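Local coordinates for protein ABC-type amino acid transport system, periplasmic component (Caldanaerobacter subterraneus subsp. tengcongensis MB4, PDB 4YMX) that binds arginine between its two lobes and, as the substrate-binding protein of an amino acid ABC transporter, probably delivers it to the membrane-embedded permease, at residues I190-D194 against T195-A199; D60-G64 against F65-I69; K162-P165 against N166-L169. All coordinates share one frame; numbering follows the deposited sequence. Where two conformers were deposited one is given.

Overall arrangement
All three contacts are local, between neighbouring parts of the chain, and they differ in burial and chemistry. Contacts 1 and 2 are partly buried strand-to-helix junctions whose centres lie about 18 Å apart. Each starts a helix with a backbone bond and carries an aspartate near its first turn. Contact 1 holds E193 of the arginine pocket. Contact 2 joins strand 59-63 to helix 65-77. Contact 3 is a surface beta turn after helix 156-161, about 33 Å between centres from contact 2 and on the opposite side of the chain's centre. It reaches the same mixed sheet as contact 1, through strand 168-172, but relies on apolar contacts and one backbone bond.

Contact 1: residues I190-D194 against T195-A199; sequences IVVED and TVAKA. With ARG (arginine), chain C.
K198 lies one helical turn after D194, and its long chain crosses the aspartate side chain at a slant. K198 CB is 3.7 Å from the carbonyl O of D194. K198 CG comes closer, 3.3 Å from the same O of D194. Beyond CG the chain is extended, and K198 CE reaches the carboxylate, 3.5 Å from OD1 of D194. At the tip, NZ of K198 stands 3.9 Å from OD2 of D194, a long salt bridge. A water fills in, donating to D194 OD2 and accepting from K198 NZ. D194 OD1 has its own partner, the hydroxyl of Y211.

This is the junction where strand 189-193 enters helix 194-201. A197 N bonds to E193 O, the carbonyl of the N-cap residue, at 2.9 Å and 170°. K198 N bonds to D194 O. V192 CG1 packs on the methyl CB of A197 at 3.9 Å.

E193 belongs to the arginine pocket and turns its end away from the helix, its chain bent at chi2 (134°). E193 OE1 takes a bond from the amino N of the bound arginine at 2.8 Å. The carboxylate thus probably offsets the ligand's positive ammonium group, while D194 bonds to Y211 and reaches K198 through water and a long salt bridge.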
loop_
_atom_site.group_PDB
_atom_site.type_symbol
_atom_site.label_atom_id
_atom_site.label_comp_id
_atom_site.label_asym_id
_atom_site.label_seq_id
_atom_site.Cartn_x
_atom_site.Cartn_y
_atom_site.Cartn_z
ATOM N N ILE A 190 4.109 -6.251 13.759
ATOM C CA ILE A 190 4.179 -5.792 12.378
ATOM C C ILE A 190 3.883 -4.292 12.356
ATOM O O ILE A 190 3.037 -3.822 13.110
ATOM C CB ILE A 190 3.100 -6.476 11.522
ATOM C CG1 ILE A 190 3.229 -7.998 11.568
ATOM C CG2 ILE A 190 3.136 -5.971 10.080
ATOM C CD1 ILE A 190 2.013 -8.710 10.967
ATOM N N VAL A 191 4.553 -3.538 11.489
ATOM C CA VAL A 191 4.122 -2.169 11.212
ATOM C C VAL A 191 3.560 -2.116 9.803
ATOM O O VAL A 191 4.225 -2.524 8.849
ATOM C CB VAL A 191 5.274 -1.145 11.347
ATOM C CG1 VAL A 191 4.795 0.251 10.962
ATOM C CG2 VAL A 191 5.813 -1.143 12.774
ATOM N N VAL A 192 2.329 -1.632 9.673
ATOM C CA VAL A 192 1.610 -1.668 8.401
ATOM C C VAL A 192 0.452 -0.689 8.485
ATOM O O VAL A 192 0.089 -0.267 9.578
ATOM C CB VAL A 192 1.127 -3.119 8.087
ATOM C CG1 VAL A 192 -0.006 -3.532 9.019
ATOM C CG2 VAL A 192 0.717 -3.276 6.622
ATOM N N GLU A 193 -0.109 -0.299 7.343
ATOM C CA GLU A 193 -1.214 0.644 7.342
ATOM C C GLU A 193 -2.472 0.056 7.958
ATOM O O GLU A 193 -2.755 -1.142 7.819
ATOM C CB GLU A 193 -1.485 1.166 5.930
ATOM C CG GLU A 193 -0.759 2.454 5.635
ATOM C CD GLU A 193 -0.089 2.442 4.289
ATOM O OE1 GLU A 193 1.075 2.011 4.208
ATOM O OE2 GLU A 193 -0.729 2.876 3.313
ATOM N N ASP A 194 -3.221 0.927 8.623
ATOM C CA ASP A 194 -4.429 0.576 9.364
ATOM C C ASP A 194 -5.453 -0.181 8.526
ATOM O O ASP A 194 -5.938 -1.238 8.917
ATOM C CB ASP A 194 -5.066 1.865 9.903
ATOM C CG ASP A 194 -6.283 1.609 10.779
ATOM O OD1 ASP A 194 -6.343 0.557 11.441
ATOM O OD2 ASP A 194 -7.176 2.487 10.809
ATOM N N THR A 195 -5.792 0.355 7.359
ATOM C CA THR A 195 -6.838 -0.271 6.553
ATOM C C THR A 195 -6.429 -1.656 6.074
ATOM O O THR A 195 -7.262 -2.555 5.952
ATOM C CB THR A 195 -7.238 0.591 5.358
ATOM O OG1 THR A 195 -6.084 0.868 4.561
ATOM C CG2 THR A 195 -7.871 1.889 5.838
ATOM N N VAL A 196 -5.144 -1.824 5.795
ATOM C CA VAL A 196 -4.640 -3.128 5.390
ATOM C C VAL A 196 -4.614 -4.121 6.560
ATOM O O VAL A 196 -4.999 -5.287 6.396
ATOM C CB VAL A 196 -3.260 -2.989 4.723
ATOM C CG1 VAL A 196 -2.692 -4.349 4.373
ATOM C CG2 VAL A 196 -3.388 -2.151 3.452
ATOM N N ALA A 197 -4.174 -3.664 7.729
ATOM C CA ALA A 197 -4.252 -4.496 8.928
ATOM C C ALA A 197 -5.685 -4.977 9.176
ATOM O O ALA A 197 -5.906 -6.145 9.505
ATOM C CB ALA A 197 -3.722 -3.746 10.141
ATOM N N LYS A 198 -6.660 -4.084 9.024
ATOM C CA LYS A 198 -8.049 -4.480 9.243
ATOM C C LYS A 198 -8.464 -5.591 8.278
ATOM O O LYS A 198 -9.146 -6.544 8.658
ATOM C CB LYS A 198 -8.992 -3.278 9.136
ATOM C CG LYS A 198 -8.806 -2.233 10.224
ATOM C CD LYS A 198 -9.873 -1.156 10.081
ATOM C CE LYS A 198 -9.763 -0.101 11.159
ATOM N NZ LYS A 198 -10.771 0.987 10.947
ATOM N N ALA A 199 -8.028 -5.488 7.029
ATOM C CA ALA A 199 -8.361 -6.507 6.045
ATOM C C ALA A 199 -7.768 -7.866 6.421
ATOM O O ALA A 199 -8.468 -8.883 6.402
ATOM C CB ALA A 199 -7.890 -6.079 4.670
HETATM N N ARG C . 2.167 3.363 2.002
HETATM C CA ARG C . 3.437 2.628 2.239
HETATM C C ARG C . 4.532 3.137 1.319
HETATM O O ARG C . 4.276 3.935 0.420
HETATM C CB ARG C . 3.231 1.128 2.024
HETATM C CG ARG C . 2.650 0.773 0.669
HETATM C CD ARG C . 2.723 -0.722 0.402
HETATM N NE ARG C . 1.884 -1.095 -0.727
HETATM C CZ ARG C . 1.748 -2.332 -1.186
HETATM N NH1 ARG C . 2.397 -3.339 -0.626
HETATM N NH2 ARG C . 0.959 -2.558 -2.220
HETATM O OXT ARG C . 5.693 2.758 1.462
HETATM O O HOH W 1 -3.561 2.850 3.270
HETATM O O HOH W 2 -9.390 2.930 12.259
#

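Contact 2: residues D60-G64 against F65-I69; sequences DEIVG and FDIDI
D68 N donates to the carbonyl O of G64 at 3.0 Å, with an N-H...O angle of 161°. This bond closes the first turn of helix 65-77, and G64 is its N-cap. A water ties the same two residues together a second time. The water accepts from G64 N at 3.1 Å and donates to OD1 of D68 at 2.8 Å. The other carboxylate oxygen, D68 OD2, faces helix 249-258, with a hydrogen bond to W257 and a salt bridge to K256. Both oxygens of D68 therefore have partners, and its rotation is probably well fixed.

I67 folds back over the end of the strand. With chi1 at -52°, CG1 sits beside the residue's own backbone N. I67 CG1 rests 3.5 Å from V63 C. The other branch, I67 CG2, lies 3.6 Å from I62 O. I67 CD1 meets the CG2 methyl of I62 at 3.8 Å, and the two side chains cross at about a right angle. I83 of strand 80-85 touches both isoleucines.

At the phi of G64, 140°, a side chain would press on the carbonyl O of V63, and a CB would also clash with F65 N. F65 points away from the strand, and its ring meets Y124 and F258 edge-to-face. The whole is a strand-to-helix junction, leading from the small antiparallel sheet into the first long helix of a periplasmic binding protein fold.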
loop_
_atom_site.group_PDB
_atom_site.type_symbol
_atom_site.label_atom_id
_atom_site.label_comp_id
_atom_site.label_asym_id
_atom_site.label_seq_id
_atom_site.Cartn_x
_atom_site.Cartn_y
_atom_site.Cartn_z
ATOM N N ASP A 60 -8.508 -15.692 -11.173
ATOM C CA ASP A 60 -7.505 -15.047 -10.330
ATOM C C ASP A 60 -7.441 -13.611 -10.820
ATOM O O ASP A 60 -6.783 -13.314 -11.823
ATOM C CB ASP A 60 -6.141 -15.731 -10.465
ATOM C CG ASP A 60 -5.010 -14.913 -9.856
ATOM O OD1 ASP A 60 -5.262 -14.040 -8.999
ATOM O OD2 ASP A 60 -3.843 -15.145 -10.240
ATOM N N GLU A 61 -8.146 -12.721 -10.130
ATOM C CA GLU A 61 -8.222 -11.332 -10.546
ATOM C C GLU A 61 -7.533 -10.449 -9.524
ATOM O O GLU A 61 -7.722 -10.619 -8.323
ATOM C CB GLU A 61 -9.679 -10.884 -10.665
ATOM C CG GLU A 61 -10.538 -11.709 -11.606
ATOM C CD GLU A 61 -11.988 -11.261 -11.598
ATOM O OE1 GLU A 61 -12.597 -11.228 -10.505
ATOM O OE2 GLU A 61 -12.516 -10.931 -12.682
ATOM N N ILE A 62 -6.731 -9.506 -10.002
ATOM C CA ILE A 62 -6.165 -8.494 -9.128
ATOM C C ILE A 62 -7.204 -7.385 -9.053
ATOM O O ILE A 62 -7.557 -6.772 -10.075
ATOM C CB ILE A 62 -4.834 -7.966 -9.662
ATOM C CG1 ILE A 62 -3.799 -9.092 -9.684
ATOM C CG2 ILE A 62 -4.329 -6.821 -8.805
ATOM C CD1 ILE A 62 -2.517 -8.733 -10.425
ATOM N N VAL A 63 -7.722 -7.166 -7.843
ATOM C CA VAL A 63 -8.822 -6.235 -7.619
ATOM C C VAL A 63 -8.517 -5.304 -6.454
ATOM O O VAL A 63 -7.567 -5.522 -5.700
ATOM C CB VAL A 63 -10.148 -6.975 -7.322
ATOM C CG1 VAL A 63 -10.536 -7.884 -8.484
ATOM C CG2 VAL A 63 -10.030 -7.780 -6.041
ATOM N N GLY A 64 -9.337 -4.271 -6.298
ATOM C CA GLY A 64 -9.216 -3.361 -5.173
ATOM C C GLY A 64 -9.447 -1.922 -5.569
ATOM O O GLY A 64 -9.657 -1.607 -6.742
ATOM N N PHE A 65 -9.391 -1.044 -4.577
ATOM C CA PHE A 65 -9.580 0.388 -4.780
ATOM C C PHE A 65 -8.608 0.938 -5.822
ATOM O O PHE A 65 -8.997 1.687 -6.721
ATOM C CB PHE A 65 -9.391 1.082 -3.428
ATOM C CG PHE A 65 -9.656 2.556 -3.427
ATOM C CD1 PHE A 65 -10.899 3.066 -3.791
ATOM C CD2 PHE A 65 -8.688 3.431 -2.967
ATOM C CE1 PHE A 65 -11.141 4.431 -3.750
ATOM C CE2 PHE A 65 -8.927 4.799 -2.919
ATOM C CZ PHE A 65 -10.157 5.297 -3.310
ATOM N N ASP A 66 -7.341 0.552 -5.715
ATOM C CA ASP A 66 -6.344 1.033 -6.667
ATOM C C ASP A 66 -6.601 0.522 -8.070
ATOM O O ASP A 66 -6.293 1.211 -9.051
ATOM C CB ASP A 66 -4.927 0.641 -6.247
ATOM C CG ASP A 66 -4.392 1.488 -5.100
ATOM O OD1 ASP A 66 -5.016 2.496 -4.732
ATOM O OD2 ASP A 66 -3.301 1.159 -4.597
ATOM N N ILE A 67 -7.140 -0.685 -8.177
ATOM C CA ILE A 67 -7.453 -1.242 -9.491
ATOM C C ILE A 67 -8.642 -0.516 -10.129
ATOM O O ILE A 67 -8.642 -0.257 -11.335
ATOM C CB ILE A 67 -7.738 -2.747 -9.429
ATOM C CG1 ILE A 67 -6.605 -3.477 -8.707
ATOM C CG2 ILE A 67 -7.952 -3.307 -10.835
ATOM C CD1 ILE A 67 -5.215 -3.150 -9.197
ATOM N N ASP A 68 -9.645 -0.172 -9.329
ATOM C CA ASP A 68 -10.753 0.611 -9.856
ATOM C C ASP A 68 -10.266 1.961 -10.369
ATOM O O ASP A 68 -10.718 2.432 -11.419
ATOM C CB ASP A 68 -11.855 0.779 -8.818
ATOM C CG ASP A 68 -12.585 -0.520 -8.532
ATOM O OD1 ASP A 68 -12.386 -1.518 -9.261
ATOM O OD2 ASP A 68 -13.370 -0.538 -7.563
ATOM N N ILE A 69 -9.330 2.577 -9.654
ATOM C CA ILE A 69 -8.784 3.854 -10.102
ATOM C C ILE A 69 -8.009 3.652 -11.407
ATOM O O ILE A 69 -8.147 4.432 -12.358
ATOM C CB ILE A 69 -7.882 4.495 -9.021
ATOM C CG1 ILE A 69 -8.736 4.883 -7.809
ATOM C CG2 ILE A 69 -7.137 5.698 -9.573
ATOM C CD1 ILE A 69 -7.938 5.368 -6.609
HETATM O O HOH W 3 -11.351 -4.050 -8.607
#

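Contact 3: residues K162-P165 against N166-L169; sequences KKIP and NVKL
I164 and V167 face each other across a type II beta turn, with P165 and N166 at its two corners. The turn links the end of helix 156-161 to strand 168-172, an outermost strand of its mixed sheet. The I164 and V167 side chains cross at about a right angle. They meet at their bases, CB of I164 lying 3.8 Å from CB of V167. The CG2 methyl of I164 also comes to 4.0 Å from V167 CB.

At the corners, P165 puts its ring outward, and N166 has a positive phi of 56°, as the second corner of a type II turn requires. The amide of N166 hangs over the preceding peptide, with N166 OD1 3.9 Å from P165 C. I164 is the buried member of the group and rests on L144. V167 touches I149 of strand 148-152, and the backbone of K168 is hydrogen-bonded to I149.

Further along, K162 and L169 form a second pair at the solvent-exposed side. Their side chains again cross at about a right angle. The lysine chain is extended beyond CG, and its aliphatic part passes the leucine methyl CD1. This contact is doubtful, because it is made in one of two leucine conformers.

The carbonyl of I164 receives the backbone bond of the turn. V167 N donates to I164 O at 3.2 Å, with an N-H...O angle of 146°. At that angle the bond is bent, and its donor stands above the carbonyl plane rather than on a lone pair. V167 turns CG1 in between its own N and carbonyl carbon (chi1 69°). That places V167 CG1 3.4 Å from the same carbonyl O of I164.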
loop_
_atom_site.group_PDB
_atom_site.type_symbol
_atom_site.label_atom_id
_atom_site.label_comp_id
_atom_site.label_asym_id
_atom_site.label_seq_id
_atom_site.Cartn_x
_atom_site.Cartn_y
_atom_site.Cartn_z
ATOM N N LYS A 162 12.344 1.587 11.685
ATOM C CA LYS A 162 13.789 1.797 11.831
ATOM C C LYS A 162 14.131 2.781 12.941
ATOM O O LYS A 162 15.264 2.805 13.425
ATOM C CB LYS A 162 14.409 2.273 10.519
ATOM C CG LYS A 162 14.673 1.175 9.520
ATOM C CD LYS A 162 15.261 1.763 8.238
ATOM C CE LYS A 162 15.680 0.682 7.258
ATOM N NZ LYS A 162 16.214 1.281 6.001
ATOM N N LYS A 163 13.155 3.587 13.342
ATOM C CA LYS A 163 13.371 4.593 14.378
ATOM C C LYS A 163 13.215 4.042 15.795
ATOM O O LYS A 163 13.548 4.718 16.770
ATOM C CB LYS A 163 12.448 5.788 14.151
ATOM C CG LYS A 163 12.797 6.553 12.887
ATOM C CD LYS A 163 11.918 7.779 12.698
ATOM C CE LYS A 163 10.532 7.391 12.222
ATOM N NZ LYS A 163 9.658 8.580 12.023
ATOM N N ILE A 164 12.712 2.814 15.903
ATOM C CA ILE A 164 12.523 2.182 17.204
ATOM C C ILE A 164 13.883 1.816 17.790
ATOM O O ILE A 164 14.689 1.168 17.127
ATOM C CB ILE A 164 11.657 0.922 17.083
ATOM C CG1 ILE A 164 10.243 1.290 16.624
ATOM C CG2 ILE A 164 11.618 0.158 18.401
ATOM C CD1 ILE A 164 9.455 0.114 16.051
ATOM N N PRO A 165 14.158 2.255 19.028
ATOM C CA PRO A 165 15.467 1.967 19.636
ATOM C C PRO A 165 15.786 0.469 19.692
ATOM O O PRO A 165 14.953 -0.333 20.132
ATOM C CB PRO A 165 15.332 2.540 21.052
ATOM C CG PRO A 165 14.311 3.636 20.907
ATOM C CD PRO A 165 13.325 3.122 19.883
ATOM N N ASN A 166 16.979 0.105 19.216
ATOM C CA ASN A 166 17.455 -1.279 19.237
ATOM C C ASN A 166 16.532 -2.273 18.534
ATOM O O ASN A 166 16.512 -3.464 18.856
ATOM C CB ASN A 166 17.756 -1.724 20.672
ATOM C CG ASN A 166 18.827 -0.874 21.318
ATOM O OD1 ASN A 166 18.585 -0.190 22.317
ATOM N ND2 ASN A 166 20.019 -0.894 20.735
ATOM N N VAL A 167 15.773 -1.770 17.562
ATOM C CA VAL A 167 14.863 -2.620 16.804
ATOM C C VAL A 167 15.618 -3.730 16.067
ATOM O O VAL A 167 16.745 -3.536 15.585
ATOM C CB VAL A 167 14.014 -1.792 15.806
ATOM C CG1 VAL A 167 14.880 -1.235 14.685
ATOM C CG2 VAL A 167 12.876 -2.635 15.239
ATOM N N LYS A 168 15.012 -4.907 16.027
ATOM C CA LYS A 168 15.499 -5.981 15.179
ATOM C C LYS A 168 14.544 -6.076 14.002
ATOM O O LYS A 168 13.474 -6.683 14.095
ATOM C CB LYS A 168 15.561 -7.301 15.947
ATOM C CG LYS A 168 16.351 -7.189 17.247
ATOM C CD LYS A 168 16.408 -8.509 18.005
ATOM C CE LYS A 168 17.061 -8.324 19.374
ATOM N NZ LYS A 168 17.320 -9.622 20.060
ATOM N N LEU A 169 14.916 -5.438 12.896
ATOM C CA LEU A 169 14.068 -5.431 11.713
ATOM C C LEU A 169 14.008 -6.811 11.080
ATOM O O LEU A 169 15.037 -7.465 10.896
ATOM C CB LEU A 169 14.590 -4.441 10.671
ATOM C CG LEU A 169 14.283 -2.951 10.785
ATOM C CD1 LEU A 169 14.568 -2.296 9.443
ATOM C CD2 LEU A 169 12.844 -2.702 11.207
#